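Oxygenase-reductase (Streptomyces fradiae, PDB 4OSP) reduces the C-6 ketone of angucyclinones with NADPH through its C-terminal ketoreductase domain, the portion of the longer urdamycin-pathway protein present here. Local coordinates at residues G29-I34 with D233-V238; N196-G201 with A239-D244. All blocks are in the same frame, centred on the assembly; numbering follows the deposited sequence.

Overall arrangement
Both interactions draw on helix 231-242 of the Rossmann-fold ketoreductase domain, and their centres lie about 9 Å apart. Interaction 1 sets this helix against helix 27-38, which follows the first strand and begins at the NADP(+)-binding loop. In interaction 2 the C-terminal part of the same helix rests on strand 194-204 of the parallel sheet. Val234 and Val237 join the two: Val234 CG1 is 4.1 Å from Val198 CG1, and Val237 CG1 is 4.2 Å from the same methyl. Of the touching residues, Thr32 has its side chain about 4 Å from that of the NADP(+)-binding Ile28, and Val198 about 7 Å from the same side chain.

Interaction 1 of 2, residues G29-I34 with D233-V238; sequences GRATAI and DVADVV
Helices 29-34 and 233-238 cross at -44° with their axes 8.1 Å apart at closest approach, and Thr32 and Ala235 stand nearest, CA to CA 4.3 Å. Ala31 and Ala235 have only methyl side chains, consistent with so close an approach. The Ala235 methyl is pressed onto the peptide unit joining Ala31 to Thr32, with CB 3.5 Å from the Ala31 carbonyl carbon and equally near the Thr32 N, so it rests on backbone as much as on side chain. Ala31 and Ala235 also meet methyl to methyl, CB to CB 3.7 Å. Thr32 spreads its two branches over different partners. With chi1 at -61° its CG2 lies anti to the backbone N and reaches Val238 CG1 at 3.5 Å, the two side chains crossing at about a right angle. The OG1 branch passes the Ala235 CA at 3.7 Å, but its polar need is met by a hydrogen bond to the carbonyl O of Ile28, one turn earlier in its own helix. The joint between the helices is therefore wholly van der Waals in character. Beyond it, Asp236 makes salt bridges to Arg35 of the same chain and to Arg247 of the second subunit, which also pairs with Asp233, so helix 231-242 serves the subunit interface as well. Gly29 closes the glycine-rich TGxxxGxG motif of the short-chain dehydrogenases/reductases, and the contact packs the helix leading out of that NADP(+)-binding turn against the helix that precedes the last strand of the Rossmann fold.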
ATOM      1  N   GLY B  29     -11.915  16.695  16.019  1.00 22.08           N
ATOM      2  CA  GLY B  29     -12.987  16.083  16.809  1.00 21.68           C
ATOM      3  C   GLY B  29     -14.222  16.963  16.841  1.00 22.78           C
ATOM      4  O   GLY B  29     -15.337  16.523  16.494  1.00 22.37           O
ATOM      5  N   ARG B  30     -14.019  18.219  17.237  1.00 22.45           N
ATOM      6  CA  ARG B  30     -15.100  19.201  17.321  1.00 23.80           C
ATOM      7  C   ARG B  30     -15.908  19.292  16.026  1.00 23.16           C
ATOM      8  O   ARG B  30     -17.130  19.175  16.047  1.00 24.40           O
ATOM      9  CB  ARG B  30     -14.545  20.579  17.725  1.00 24.47           C
ATOM     10  CG  ARG B  30     -15.590  21.665  17.848  1.00 27.46           C
ATOM     11  CD  ARG B  30     -15.003  22.977  18.346  1.00 31.06           C
ATOM     12  NE  ARG B  30     -16.036  23.786  18.999  1.00 36.98           N
ATOM     13  CZ  ARG B  30     -15.813  24.651  19.995  1.00 41.56           C
ATOM     14  NH1 ARG B  30     -14.573  24.846  20.454  1.00 40.99           N
ATOM     15  NH2 ARG B  30     -16.834  25.325  20.539  1.00 40.42           N
ATOM     16  N   ALA B  31     -15.224  19.483  14.900  1.00 23.04           N
ATOM     17  CA  ALA B  31     -15.905  19.635  13.608  1.00 22.62           C
ATOM     18  C   ALA B  31     -16.643  18.358  13.200  1.00 23.06           C
ATOM     19  O   ALA B  31     -17.728  18.418  12.580  1.00 23.40           O
ATOM     20  CB  ALA B  31     -14.920  20.050  12.531  1.00 21.70           C
ATOM     21  N   THR B  32     -16.057  17.209  13.541  1.00 21.94           N
ATOM     22  CA  THR B  32     -16.683  15.921  13.264  1.00 21.96           C
ATOM     23  C   THR B  32     -17.995  15.792  14.024  1.00 22.25           C
ATOM     24  O   THR B  32     -19.036  15.451  13.427  1.00 21.41           O
ATOM     25  CB  THR B  32     -15.755  14.739  13.617  1.00 22.50           C
ATOM     26  OG1 THR B  32     -14.560  14.817  12.828  1.00 22.55           O
ATOM     27  CG2 THR B  32     -16.454  13.415  13.339  1.00 21.21           C
ATOM     28  N   ALA B  33     -17.950  16.083  15.329  1.00 21.60           N
ATOM     29  CA  ALA B  33     -19.159  16.072  16.150  1.00 22.57           C
ATOM     30  C   ALA B  33     -20.227  17.006  15.558  1.00 23.78           C
ATOM     31  O   ALA B  33     -21.406  16.634  15.447  1.00 25.31           O
ATOM     32  CB  ALA B  33     -18.842  16.442  17.599  1.00 22.02           C
ATOM     33  N   ILE B  34     -19.804  18.196  15.143  1.00 24.42           N
ATOM     34  CA  ILE B  34     -20.716  19.161  14.525  1.00 24.90           C
ATOM     35  C   ILE B  34     -21.361  18.640  13.223  1.00 25.32           C
ATOM     36  O   ILE B  34     -22.583  18.742  13.040  1.00 26.22           O
ATOM     37  CB  ILE B  34     -20.023  20.536  14.317  1.00 25.88           C
ATOM     38  CG1 ILE B  34     -19.815  21.227  15.676  1.00 26.23           C
ATOM     39  CG2 ILE B  34     -20.820  21.421  13.358  1.00 25.14           C
ATOM     40  CD1 ILE B  34     -18.831  22.390  15.657  1.00 26.77           C
ATOM     41  N   ASP B 233     -12.567  19.782   6.458  1.00 25.38           N
ATOM     42  CA  ASP B 233     -12.191  18.911   5.350  1.00 25.10           C
ATOM     43  C   ASP B 233     -12.111  17.453   5.792  1.00 23.82           C
ATOM     44  O   ASP B 233     -12.423  16.539   5.021  1.00 23.23           O
ATOM     45  CB  ASP B 233     -10.857  19.353   4.753  1.00 25.53           C
ATOM     46  CG  ASP B 233     -10.927  20.738   4.144  1.00 27.90           C
ATOM     47  OD1 ASP B 233     -11.963  21.075   3.543  1.00 32.52           O
ATOM     48  OD2 ASP B 233      -9.962  21.502   4.283  1.00 27.74           O
ATOM     49  N   VAL B 234     -11.696  17.253   7.038  1.00 21.55           N
ATOM     50  CA  VAL B 234     -11.620  15.936   7.632  1.00 20.76           C
ATOM     51  C   VAL B 234     -12.991  15.504   8.152  1.00 20.13           C
ATOM     52  O   VAL B 234     -13.396  14.359   7.991  1.00 19.02           O
ATOM     53  CB  VAL B 234     -10.585  15.901   8.771  1.00 20.18           C
ATOM     54  CG1 VAL B 234     -10.437  14.496   9.306  1.00 20.73           C
ATOM     55  CG2 VAL B 234      -9.236  16.419   8.282  1.00 20.66           C
ATOM     56  N   ALA B 235     -13.709  16.441   8.755  1.00 20.06           N
ATOM     57  CA  ALA B 235     -14.998  16.143   9.356  1.00 19.17           C
ATOM     58  C   ALA B 235     -15.984  15.625   8.306  1.00 19.19           C
ATOM     59  O   ALA B 235     -16.785  14.744   8.581  1.00 19.51           O
ATOM     60  CB  ALA B 235     -15.546  17.382  10.048  1.00 18.54           C
ATOM     61  N   ASP B 236     -15.892  16.160   7.092  1.00 19.31           N
ATOM     62  CA  ASP B 236     -16.837  15.828   6.032  1.00 19.98           C
ATOM     63  C   ASP B 236     -16.618  14.435   5.447  1.00 19.35           C
ATOM     64  O   ASP B 236     -17.530  13.834   4.876  1.00 18.80           O
ATOM     65  CB  ASP B 236     -16.796  16.891   4.935  1.00 20.67           C
ATOM     66  CG  ASP B 236     -17.408  18.221   5.383  1.00 22.54           C
ATOM     67  OD1 ASP B 236     -18.087  18.256   6.429  1.00 23.67           O
ATOM     68  OD2 ASP B 236     -17.211  19.235   4.687  1.00 24.22           O
ATOM     69  N   VAL B 237     -15.405  13.927   5.589  1.00 18.82           N
ATOM     70  CA  VAL B 237     -15.091  12.581   5.139  1.00 18.58           C
ATOM     71  C   VAL B 237     -15.627  11.581   6.157  1.00 18.19           C
ATOM     72  O   VAL B 237     -16.262  10.598   5.789  1.00 17.48           O
ATOM     73  CB  VAL B 237     -13.573  12.395   4.938  1.00 18.32           C
ATOM     74  CG1 VAL B 237     -13.253  10.943   4.635  1.00 18.10           C
ATOM     75  CG2 VAL B 237     -13.092  13.286   3.798  1.00 17.81           C
ATOM     76  N   VAL B 238     -15.386  11.862   7.437  1.00 17.98           N
ATOM     77  CA  VAL B 238     -15.929  11.048   8.525  1.00 18.38           C
ATOM     78  C   VAL B 238     -17.444  10.889   8.393  1.00 18.42           C
ATOM     79  O   VAL B 238     -17.973   9.789   8.546  1.00 18.33           O
ATOM     80  CB  VAL B 238     -15.606  11.645   9.913  1.00 18.81           C
ATOM     81  CG1 VAL B 238     -16.226  10.774  11.006  1.00 18.61           C
ATOM     82  CG2 VAL B 238     -14.095  11.759  10.107  1.00 18.09           C
TER

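Interaction 2 of 2, residues N196-G201 with A239-D244; sequences NSVGPG and AFLAGD
Leu241 turns its CG anti to its own carbonyl carbon (chi1 -69°) and then runs on extended, chi2 175°, which carries CD1 out to Val198 and Asn196 on the strand. Val198 presents CG2 to the leucine: CG1 lies anti to the backbone N (chi1 179°). Val198 CG2 and Leu241 CD1 come to 3.3 Å, closer than carbon atoms usually pack, where the two side chains run antiparallel and overlap alongside one another. The same leucine methyl lies 3.9 Å from Asn196 CB, so CD1 sits against two residues that alternate along one face of the strand. The other branch, Leu241 CD2, lies 4.0 Å from Asn196 ND2, a van der Waals approach to the nitrogen end of the amide. That amide is held at both ends elsewhere: ND2 donates to the carbonyl O of Ile249 and OD1 pairs with the Ser252 hydroxyl, which should fix its rotation beside the leucine. The setting is a beta-alpha-beta crossover of the Rossmann fold, in which helix 231-242 lies on the sheet between parallel neighbours 194-204 and 253-256. Ile153 and Leu254, from the strands flanking 194-204, also touch Leu241, so this residue, in the last turn of the helix, is buried against three strands. Of the neighbours, Ser197 bonds through OG to Asp178 and Thr181 of helix 168-187, while Phe240 stacks its ring on Phe240 of the second subunit.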
ATOM      1  N   ASN B 196     -13.245   1.766   9.276  1.00 17.54           N
ATOM      2  CA  ASN B 196     -12.333   2.464   8.383  1.00 17.25           C
ATOM      3  C   ASN B 196     -11.433   3.450   9.124  1.00 17.17           C
ATOM      4  O   ASN B 196     -11.710   3.845  10.262  1.00 16.94           O
ATOM      5  CB  ASN B 196     -13.114   3.184   7.280  1.00 16.98           C
ATOM      6  CG  ASN B 196     -13.755   2.224   6.298  1.00 17.57           C
ATOM      7  OD1 ASN B 196     -13.071   1.600   5.478  1.00 18.26           O
ATOM      8  ND2 ASN B 196     -15.071   2.106   6.366  1.00 16.81           N
ATOM      9  N   SER B 197     -10.349   3.831   8.468  1.00 17.73           N
ATOM     10  CA  SER B 197      -9.413   4.824   8.993  1.00 17.77           C
ATOM     11  C   SER B 197      -9.481   6.061   8.110  1.00 18.19           C
ATOM     12  O   SER B 197      -9.718   5.961   6.911  1.00 18.34           O
ATOM     13  CB  SER B 197      -7.990   4.274   8.981  1.00 17.74           C
ATOM     14  OG  SER B 197      -7.747   3.450  10.098  1.00 17.62           O
ATOM     15  N   VAL B 198      -9.322   7.225   8.728  1.00 18.60           N
ATOM     16  CA  VAL B 198      -9.232   8.485   8.014  1.00 18.85           C
ATOM     17  C   VAL B 198      -7.913   9.146   8.426  1.00 19.31           C
ATOM     18  O   VAL B 198      -7.637   9.294   9.618  1.00 19.09           O
ATOM     19  CB  VAL B 198     -10.422   9.418   8.353  1.00 18.59           C
ATOM     20  CG1 VAL B 198     -10.287  10.742   7.609  1.00 18.24           C
ATOM     21  CG2 VAL B 198     -11.748   8.755   7.997  1.00 18.06           C
ATOM     22  N   GLY B 199      -7.092   9.501   7.441  1.00 19.53           N
ATOM     23  CA  GLY B 199      -5.785  10.100   7.699  1.00 21.28           C
ATOM     24  C   GLY B 199      -5.739  11.573   7.336  1.00 22.90           C
ATOM     25  O   GLY B 199      -5.802  11.929   6.158  1.00 23.56           O
ATOM     26  N   PRO B 200      -5.653  12.450   8.349  1.00 24.91           N
ATOM     27  CA  PRO B 200      -5.515  13.890   8.087  1.00 26.38           C
ATOM     28  C   PRO B 200      -4.116  14.236   7.562  1.00 28.20           C
ATOM     29  O   PRO B 200      -3.176  13.453   7.727  1.00 29.39           O
ATOM     30  CB  PRO B 200      -5.712  14.527   9.470  1.00 26.36           C
ATOM     31  CG  PRO B 200      -6.195  13.436  10.379  1.00 25.79           C
ATOM     32  CD  PRO B 200      -5.707  12.150   9.787  1.00 25.56           C
ATOM     33  N   GLY B 201      -3.993  15.381   6.907  1.00 29.55           N
ATOM     34  CA  GLY B 201      -2.697  16.015   6.720  1.00 31.51           C
ATOM     35  C   GLY B 201      -2.556  17.111   7.761  1.00 34.30           C
ATOM     36  O   GLY B 201      -3.151  17.036   8.841  1.00 35.45           O
ATOM     37  N   ALA B 239     -18.132  11.991   8.097  1.00 17.48           N
ATOM     38  CA  ALA B 239     -19.587  11.973   7.969  1.00 17.35           C
ATOM     39  C   ALA B 239     -20.045  11.050   6.848  1.00 16.82           C
ATOM     40  O   ALA B 239     -21.017  10.321   6.998  1.00 16.47           O
ATOM     41  CB  ALA B 239     -20.115  13.381   7.746  1.00 17.59           C
ATOM     42  N   PHE B 240     -19.332  11.087   5.723  1.00 16.70           N
ATOM     43  CA  PHE B 240     -19.588  10.167   4.639  1.00 16.48           C
ATOM     44  C   PHE B 240     -19.433   8.703   5.084  1.00 16.86           C
ATOM     45  O   PHE B 240     -20.324   7.885   4.852  1.00 16.26           O
ATOM     46  CB  PHE B 240     -18.660  10.458   3.462  1.00 16.70           C
ATOM     47  CG  PHE B 240     -18.592   9.336   2.462  1.00 16.59           C
ATOM     48  CD1 PHE B 240     -19.714   9.004   1.685  1.00 16.13           C
ATOM     49  CD2 PHE B 240     -17.435   8.580   2.327  1.00 15.89           C
ATOM     50  CE1 PHE B 240     -19.660   7.956   0.792  1.00 15.51           C
ATOM     51  CE2 PHE B 240     -17.378   7.534   1.424  1.00 15.19           C
ATOM     52  CZ  PHE B 240     -18.486   7.226   0.655  1.00 15.38           C
ATOM     53  N   LEU B 241     -18.303   8.372   5.712  1.00 17.22           N
ATOM     54  CA  LEU B 241     -18.093   6.991   6.195  1.00 18.16           C
ATOM     55  C   LEU B 241     -19.218   6.549   7.125  1.00 18.91           C
ATOM     56  O   LEU B 241     -19.602   5.368   7.152  1.00 19.65           O
ATOM     57  CB  LEU B 241     -16.741   6.842   6.912  1.00 17.33           C
ATOM     58  CG  LEU B 241     -15.494   6.939   6.026  1.00 17.09           C
ATOM     59  CD1 LEU B 241     -14.214   6.900   6.858  1.00 15.65           C
ATOM     60  CD2 LEU B 241     -15.493   5.834   4.977  1.00 16.73           C
ATOM     61  N   ALA B 242     -19.739   7.507   7.877  1.00 18.48           N
ATOM     62  CA  ALA B 242     -20.699   7.233   8.922  1.00 20.39           C
ATOM     63  C   ALA B 242     -22.105   6.987   8.370  1.00 21.31           C
ATOM     64  O   ALA B 242     -22.979   6.511   9.091  1.00 21.82           O
ATOM     65  CB  ALA B 242     -20.711   8.376   9.919  1.00 19.91           C
ATOM     66  N   GLY B 243     -22.315   7.302   7.095  1.00 21.39           N
ATOM     67  CA  GLY B 243     -23.629   7.175   6.496  1.00 22.52           C
ATOM     68  C   GLY B 243     -23.784   5.959   5.612  1.00 23.66           C
ATOM     69  O   GLY B 243     -22.840   5.191   5.420  1.00 23.79           O
ATOM     70  N   ASP B 244     -24.980   5.813   5.045  1.00 24.25           N
ATOM     71  CA  ASP B 244     -25.344   4.647   4.250  1.00 24.85           C
ATOM     72  C   ASP B 244     -24.563   4.540   2.923  1.00 24.58           C
ATOM     73  O   ASP B 244     -24.347   3.432   2.417  1.00 24.68           O
ATOM     74  CB  ASP B 244     -26.862   4.636   4.003  1.00 25.67           C
ATOM     75  CG  ASP B 244     -27.323   3.427   3.192  1.00 28.20           C
ATOM     76  OD1 ASP B 244     -27.234   2.281   3.692  1.00 29.22           O
ATOM     77  OD2 ASP B 244     -27.784   3.626   2.049  1.00 29.36           O
TER